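Long-range contact in chitin oligosaccahride binding protein NagB1 (Paenibacillus sp. FPU-7, PDB 7EHP), which binds short chitin oligosaccharides such as N,N'-diacetylchitobiose, probably as the extracellular solute-binding component of a bacterial sugar uptake system: residues A201-L211 with L372-L383. Residues are numbered along the deposited sequence; the frame is centred on the assembly and turned at random.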
ATOM      1  N   ALA A 201       3.139  21.851  -4.620  1.00 22.55           N
ATOM      2  CA  ALA A 201       2.617  22.529  -3.431  1.00 18.42           C
ATOM      3  C   ALA A 201       1.104  22.686  -3.459  1.00 18.80           C
ATOM      4  O   ALA A 201       0.472  22.732  -2.399  1.00 20.35           O
ATOM      5  CB  ALA A 201       3.274  23.911  -3.285  1.00 21.00           C
ATOM      6  N   ASP A 202       0.503  22.808  -4.645  1.00 19.69           N
ATOM      7  CA  ASP A 202      -0.953  22.917  -4.714  1.00 24.84           C
ATOM      8  C   ASP A 202      -1.630  21.722  -4.032  1.00 23.06           C
ATOM      9  O   ASP A 202      -2.606  21.881  -3.284  1.00 14.31           O
ATOM     10  CB  ASP A 202      -1.388  23.048  -6.182  1.00 18.39           C
ATOM     11  CG  ASP A 202      -2.837  23.498  -6.336  1.00 36.02           C
ATOM     12  OD1 ASP A 202      -3.076  24.713  -6.183  1.00 32.90           O
ATOM     13  OD2 ASP A 202      -3.732  22.667  -6.660  1.00 32.60           O
ATOM     14  N   GLY A 203      -1.119  20.514  -4.277  1.00 19.47           N
ATOM     15  CA  GLY A 203      -1.706  19.338  -3.652  1.00 16.84           C
ATOM     16  C   GLY A 203      -1.488  19.295  -2.152  1.00 13.83           C
ATOM     17  O   GLY A 203      -2.359  18.841  -1.412  1.00 15.39           O
ATOM     18  N   PHE A 204      -0.312  19.740  -1.687  1.00 15.52           N
ATOM     19  CA  PHE A 204      -0.074  19.859  -0.247  1.00 19.25           C
ATOM     20  C   PHE A 204      -1.032  20.862   0.384  1.00 19.08           C
ATOM     21  O   PHE A 204      -1.551  20.632   1.488  1.00 19.57           O
ATOM     22  CB  PHE A 204       1.382  20.271   0.029  1.00 16.24           C
ATOM     23  CG  PHE A 204       2.367  19.107   0.019  1.00 17.31           C
ATOM     24  CD1 PHE A 204       2.781  18.532  -1.176  1.00 15.08           C
ATOM     25  CD2 PHE A 204       2.877  18.595   1.209  1.00 15.92           C
ATOM     26  CE1 PHE A 204       3.683  17.457  -1.191  1.00 15.84           C
ATOM     27  CE2 PHE A 204       3.770  17.524   1.215  1.00 17.94           C
ATOM     28  CZ  PHE A 204       4.186  16.951   0.013  1.00 11.09           C
ATOM     29  N   LYS A 205      -1.285  21.986  -0.301  1.00 16.62           N
ATOM     30  CA  LYS A 205      -2.184  22.995   0.266  1.00 19.36           C
ATOM     31  C   LYS A 205      -3.619  22.496   0.287  1.00 17.25           C
ATOM     32  O   LYS A 205      -4.399  22.866   1.181  1.00 14.54           O
ATOM     33  CB  LYS A 205      -2.073  24.314  -0.514  1.00 16.27           C
ATOM     34  CG  LYS A 205      -0.761  25.056  -0.269  1.00 18.91           C
ATOM     35  CD  LYS A 205      -0.735  26.420  -0.956  1.00 24.82           C
ATOM     36  CE  LYS A 205      -0.325  26.287  -2.412  1.00 28.28           C
ATOM     37  NZ  LYS A 205       0.419  27.484  -2.869  1.00 34.38           N
ATOM     38  N   ARG A 206      -3.974  21.635  -0.670  1.00 17.96           N
ATOM     39  CA  ARG A 206      -5.307  21.041  -0.672  1.00 21.66           C
ATOM     40  C   ARG A 206      -5.470  20.093   0.496  1.00 16.00           C
ATOM     41  O   ARG A 206      -6.537  20.025   1.107  1.00 16.82           O
ATOM     42  CB  ARG A 206      -5.553  20.297  -1.984  1.00 18.97           C
ATOM     43  CG  ARG A 206      -5.906  21.225  -3.129  1.00 20.69           C
ATOM     44  CD  ARG A 206      -5.933  20.478  -4.445  1.00 25.31           C
ATOM     45  NE  ARG A 206      -6.060  21.397  -5.571  1.00 31.40           N
ATOM     46  CZ  ARG A 206      -7.198  21.979  -5.929  1.00 32.49           C
ATOM     47  NH1 ARG A 206      -8.317  21.737  -5.244  1.00 30.10           N
ATOM     48  NH2 ARG A 206      -7.216  22.806  -6.970  1.00 30.34           N
ATOM     49  N   TYR A 207      -4.433  19.309   0.763  1.00 21.88           N
ATOM     50  CA  TYR A 207      -4.415  18.434   1.922  1.00 20.23           C
ATOM     51  C   TYR A 207      -4.557  19.246   3.201  1.00 14.25           C
ATOM     52  O   TYR A 207      -5.349  18.900   4.088  1.00 17.46           O
ATOM     53  CB  TYR A 207      -3.105  17.649   1.896  1.00 15.32           C
ATOM     54  CG  TYR A 207      -2.922  16.569   2.946  1.00 14.10           C
ATOM     55  CD1 TYR A 207      -2.578  16.883   4.267  1.00 16.33           C
ATOM     56  CD2 TYR A 207      -3.019  15.224   2.596  1.00 17.13           C
ATOM     57  CE1 TYR A 207      -2.373  15.869   5.219  1.00 16.23           C
ATOM     58  CE2 TYR A 207      -2.813  14.213   3.527  1.00 16.38           C
ATOM     59  CZ  TYR A 207      -2.491  14.528   4.825  1.00 15.94           C
ATOM     60  OH  TYR A 207      -2.286  13.481   5.721  1.00 20.17           O
ATOM     61  N   ASP A 208      -3.776  20.331   3.313  1.00 16.37           N
ATOM     62  CA  ASP A 208      -3.849  21.213   4.476  1.00 16.84           C
ATOM     63  C   ASP A 208      -5.243  21.818   4.632  1.00 18.71           C
ATOM     64  O   ASP A 208      -5.721  22.014   5.755  1.00 18.35           O
ATOM     65  CB  ASP A 208      -2.793  22.318   4.353  1.00 17.21           C
ATOM     66  CG  ASP A 208      -2.404  22.928   5.702  1.00 22.62           C
ATOM     67  OD1 ASP A 208      -2.551  22.267   6.754  1.00 20.87           O
ATOM     68  OD2 ASP A 208      -1.938  24.080   5.704  1.00 24.82           O
ATOM     69  N   THR A 209      -5.915  22.122   3.512  1.00 16.23           N
ATOM     70  CA  THR A 209      -7.290  22.615   3.591  1.00 19.34           C
ATOM     71  C   THR A 209      -8.185  21.583   4.268  1.00 16.86           C
ATOM     72  O   THR A 209      -9.026  21.923   5.102  1.00 13.24           O
ATOM     73  CB  THR A 209      -7.808  22.970   2.181  1.00 20.10           C
ATOM     74  OG1 THR A 209      -7.216  24.199   1.723  1.00 18.49           O
ATOM     75  CG2 THR A 209      -9.326  23.124   2.162  1.00 16.47           C
ATOM     76  N   LEU A 210      -7.999  20.307   3.937  1.00 16.51           N
ATOM     77  CA  LEU A 210      -8.753  19.251   4.609  1.00 15.90           C
ATOM     78  C   LEU A 210      -8.462  19.247   6.101  1.00 15.25           C
ATOM     79  O   LEU A 210      -9.364  19.028   6.924  1.00 15.99           O
ATOM     80  CB  LEU A 210      -8.400  17.893   3.990  1.00 10.34           C
ATOM     81  CG  LEU A 210      -8.810  17.671   2.536  1.00 12.68           C
ATOM     82  CD1 LEU A 210      -8.509  16.217   2.150  1.00 14.37           C
ATOM     83  CD2 LEU A 210     -10.273  17.980   2.305  1.00 14.01           C
ATOM     84  N   LEU A 211      -7.204  19.494   6.469  1.00 16.32           N
ATOM     85  CA  LEU A 211      -6.851  19.611   7.878  1.00 14.08           C
ATOM     86  C   LEU A 211      -7.530  20.826   8.503  1.00 17.20           C
ATOM     87  O   LEU A 211      -8.156  20.718   9.568  1.00 16.42           O
ATOM     88  CB  LEU A 211      -5.325  19.688   8.016  1.00 14.16           C
ATOM     89  CG  LEU A 211      -4.506  18.417   7.681  1.00 19.85           C
ATOM     90  CD1 LEU A 211      -2.986  18.699   7.665  1.00 16.94           C
ATOM     91  CD2 LEU A 211      -4.813  17.285   8.674  1.00 17.33           C
ATOM     92  N   LEU A 372       2.991  18.858  10.212  1.00 20.36           N
ATOM     93  CA  LEU A 372       1.946  19.657   9.573  1.00 18.89           C
ATOM     94  C   LEU A 372       0.581  19.357  10.176  1.00 19.33           C
ATOM     95  O   LEU A 372      -0.212  20.269  10.421  1.00 16.66           O
ATOM     96  CB  LEU A 372       1.910  19.405   8.067  1.00 18.23           C
ATOM     97  CG  LEU A 372       0.829  20.191   7.303  1.00 19.95           C
ATOM     98  CD1 LEU A 372       1.168  21.668   7.178  1.00 16.96           C
ATOM     99  CD2 LEU A 372       0.571  19.575   5.917  1.00 21.35           C
ATOM    100  N   ILE A 373       0.295  18.081  10.427  1.00 13.73           N
ATOM    101  CA  ILE A 373      -0.977  17.708  11.035  1.00 18.13           C
ATOM    102  C   ILE A 373      -1.077  18.283  12.444  1.00 16.80           C
ATOM    103  O   ILE A 373      -2.149  18.716  12.874  1.00 14.42           O
ATOM    104  CB  ILE A 373      -1.136  16.175  11.026  1.00 17.22           C
ATOM    105  CG1 ILE A 373      -1.293  15.661   9.591  1.00 16.90           C
ATOM    106  CG2 ILE A 373      -2.330  15.764  11.889  1.00 17.32           C
ATOM    107  CD1 ILE A 373      -1.082  14.119   9.429  1.00  9.15           C
ATOM    108  N   GLY A 374       0.043  18.309  13.180  1.00 12.87           N
ATOM    109  CA  GLY A 374       0.081  18.915  14.495  1.00 17.44           C
ATOM    110  C   GLY A 374       0.190  20.429  14.502  1.00 18.48           C
ATOM    111  O   GLY A 374       0.408  21.022  15.557  1.00 22.61           O
ATOM    112  N   GLY A 375       0.063  21.076  13.348  1.00 17.74           N
ATOM    113  CA  GLY A 375       0.190  22.521  13.263  1.00 20.78           C
ATOM    114  C   GLY A 375       1.565  23.075  13.557  1.00 20.75           C
ATOM    115  O   GLY A 375       1.712  24.300  13.641  1.00 15.39           O
ATOM    116  N   ARG A 376       2.593  22.225  13.676  1.00 17.05           N
ATOM    117  CA  ARG A 376       3.921  22.684  14.062  1.00 17.57           C
ATOM    118  C   ARG A 376       4.823  22.999  12.873  1.00 17.97           C
ATOM    119  O   ARG A 376       5.971  23.404  13.072  1.00 16.76           O
ATOM    120  CB  ARG A 376       4.574  21.646  14.970  1.00 18.59           C
ATOM    121  CG  ARG A 376       3.784  21.421  16.272  1.00 20.32           C
ATOM    122  CD  ARG A 376       4.546  20.503  17.219  1.00 24.68           C
ATOM    123  NE  ARG A 376       4.438  19.124  16.774  1.00 29.54           N
ATOM    124  CZ  ARG A 376       3.352  18.368  16.938  1.00 37.08           C
ATOM    125  NH1 ARG A 376       2.283  18.854  17.562  1.00 33.81           N
ATOM    126  NH2 ARG A 376       3.337  17.116  16.488  1.00 32.97           N
ATOM    127  N   MET A 377       4.329  22.836  11.652  1.00 14.04           N
ATOM    128  CA  MET A 377       5.024  23.265  10.450  1.00 21.63           C
ATOM    129  C   MET A 377       3.999  23.766   9.455  1.00 16.12           C
ATOM    130  O   MET A 377       2.878  23.256   9.395  1.00 21.73           O
ATOM    131  CB  MET A 377       5.856  22.163   9.742  1.00 17.58           C
ATOM    132  CG  MET A 377       7.149  21.774  10.410  1.00 19.23           C
ATOM    133  SD  MET A 377       7.909  20.290   9.712  1.00 23.10           S
ATOM    134  CE  MET A 377       8.654  20.919   8.238  1.00 23.79           C
ATOM    135  N   THR A 378       4.399  24.758   8.669  1.00 16.18           N
ATOM    136  CA  THR A 378       3.602  25.195   7.535  1.00 18.62           C
ATOM    137  C   THR A 378       3.937  24.349   6.307  1.00 20.00           C
ATOM    138  O   THR A 378       4.940  23.628   6.270  1.00 15.25           O
ATOM    139  CB  THR A 378       3.834  26.682   7.238  1.00 21.49           C
ATOM    140  OG1 THR A 378       5.150  26.875   6.701  1.00 18.29           O
ATOM    141  CG2 THR A 378       3.687  27.509   8.521  1.00 20.09           C
ATOM    142  N   VAL A 379       3.055  24.419   5.304  1.00 21.48           N
ATOM    143  CA  VAL A 379       3.334  23.771   4.024  1.00 21.97           C
ATOM    144  C   VAL A 379       4.680  24.225   3.479  1.00 19.26           C
ATOM    145  O   VAL A 379       5.468  23.411   2.981  1.00 20.70           O
ATOM    146  CB  VAL A 379       2.191  24.039   3.024  1.00 19.54           C
ATOM    147  CG1 VAL A 379       2.631  23.726   1.608  1.00 21.27           C
ATOM    148  CG2 VAL A 379       0.975  23.206   3.386  1.00 19.53           C
ATOM    149  N   GLU A 380       4.971  25.526   3.575  1.00 20.03           N
ATOM    150  CA  GLU A 380       6.247  26.058   3.082  1.00 19.22           C
ATOM    151  C   GLU A 380       7.429  25.372   3.746  1.00 21.04           C
ATOM    152  O   GLU A 380       8.400  24.990   3.077  1.00 17.24           O
ATOM    153  CB  GLU A 380       6.330  27.577   3.328  1.00 23.61           C
ATOM    154  CG  GLU A 380       7.669  28.186   2.896  1.00 22.81           C
ATOM    155  CD  GLU A 380       7.651  29.728   2.839  1.00 29.09           C
ATOM    156  OE1 GLU A 380       6.655  30.351   3.251  1.00 25.07           O
ATOM    157  OE2 GLU A 380       8.634  30.317   2.358  1.00 31.31           O
ATOM    158  N   GLN A 381       7.387  25.258   5.078  1.00 15.82           N
ATOM    159  CA  GLN A 381       8.457  24.576   5.799  1.00 18.65           C
ATOM    160  C   GLN A 381       8.571  23.119   5.363  1.00 21.01           C
ATOM    161  O   GLN A 381       9.679  22.599   5.198  1.00 21.66           O
ATOM    162  CB  GLN A 381       8.209  24.666   7.301  1.00 14.16           C
ATOM    163  CG  GLN A 381       8.219  26.117   7.854  1.00 17.32           C
ATOM    164  CD  GLN A 381       7.835  26.181   9.320  1.00 22.79           C
ATOM    165  OE1 GLN A 381       6.834  25.609   9.731  1.00 18.76           O
ATOM    166  NE2 GLN A 381       8.634  26.882  10.117  1.00 27.82           N
ATOM    167  N   VAL A 382       7.437  22.446   5.171  1.00 20.76           N
ATOM    168  CA  VAL A 382       7.472  21.046   4.754  1.00 21.68           C
ATOM    169  C   VAL A 382       8.243  20.891   3.444  1.00 16.36           C
ATOM    170  O   VAL A 382       9.218  20.131   3.362  1.00 16.23           O
ATOM    171  CB  VAL A 382       6.043  20.487   4.644  1.00 19.93           C
ATOM    172  CG1 VAL A 382       6.061  19.143   3.894  1.00 14.03           C
ATOM    173  CG2 VAL A 382       5.446  20.317   6.037  1.00 16.56           C
ATOM    174  N   LEU A 383       7.836  21.638   2.409  1.00 16.25           N
ATOM    175  CA  LEU A 383       8.428  21.466   1.084  1.00 17.21           C
ATOM    176  C   LEU A 383       9.889  21.910   1.053  1.00 20.34           C
ATOM    177  O   LEU A 383      10.726  21.265   0.410  1.00 19.19           O
ATOM    178  CB  LEU A 383       7.585  22.216   0.054  1.00 14.50           C
ATOM    179  CG  LEU A 383       6.149  21.693   0.077  1.00 17.74           C
ATOM    180  CD1 LEU A 383       5.301  22.454  -0.860  1.00 17.32           C
ATOM    181  CD2 LEU A 383       6.106  20.209  -0.314  1.00 21.39           C
TER
HETATM  182  O   HOH W   1       0.492  25.648   6.233  1.00 29.60           O
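Water 1 is the polar link between D208 and V379: it donates to D208 OD2 at 2.9 Å and accepts from V379 N at 3.0 Å. V379 N lies in the first turn of helix 379-396, and the water supplies its acceptor; the helix start may also favour the nearby carboxylate. D208 reaches this place because its CG stands anti to the backbone N (chi1 -157°), and the carboxylate then lies against carbon, with OD1 3.8 Å from L372 CD1 and OD2 beside V379 CG2.

L383 CD2 sits over the middle of one face of the F204 ring, 3.6 Å from its centroid and 4° off the normal, a CH-pi contact. The other methyl, L383 CD1, presses on A201 CB at 3.5 Å, tighter than usual for two carbons. V379 CG1 touches both F204 CB and K205 CG, while V382 CG1 meets F204 CE2 obliquely. Toward the other end, both L211 methyls meet I373 CG1, CD1 and CD2 each at 4.0 Å. M369 of helix 359-373 touches both F204 and Y207.

Between helices 359-373 and 379-396 the chain turns by a Schellman motif, with G375 (phi 66°) as C-prime residue and bonds from R376 N to E371 O and G375 N to L372 O, then a T378/Q381 capping box, Q381 N to T378 OG1 and T378 N to Q381 OE1. With the contact centre about 22 Å from the chain centre and the Y207 side chain about 13 Å from a bound NAG, helix 198-213 packs across this corner at the periphery of a periplasmic-binding-protein-type fold.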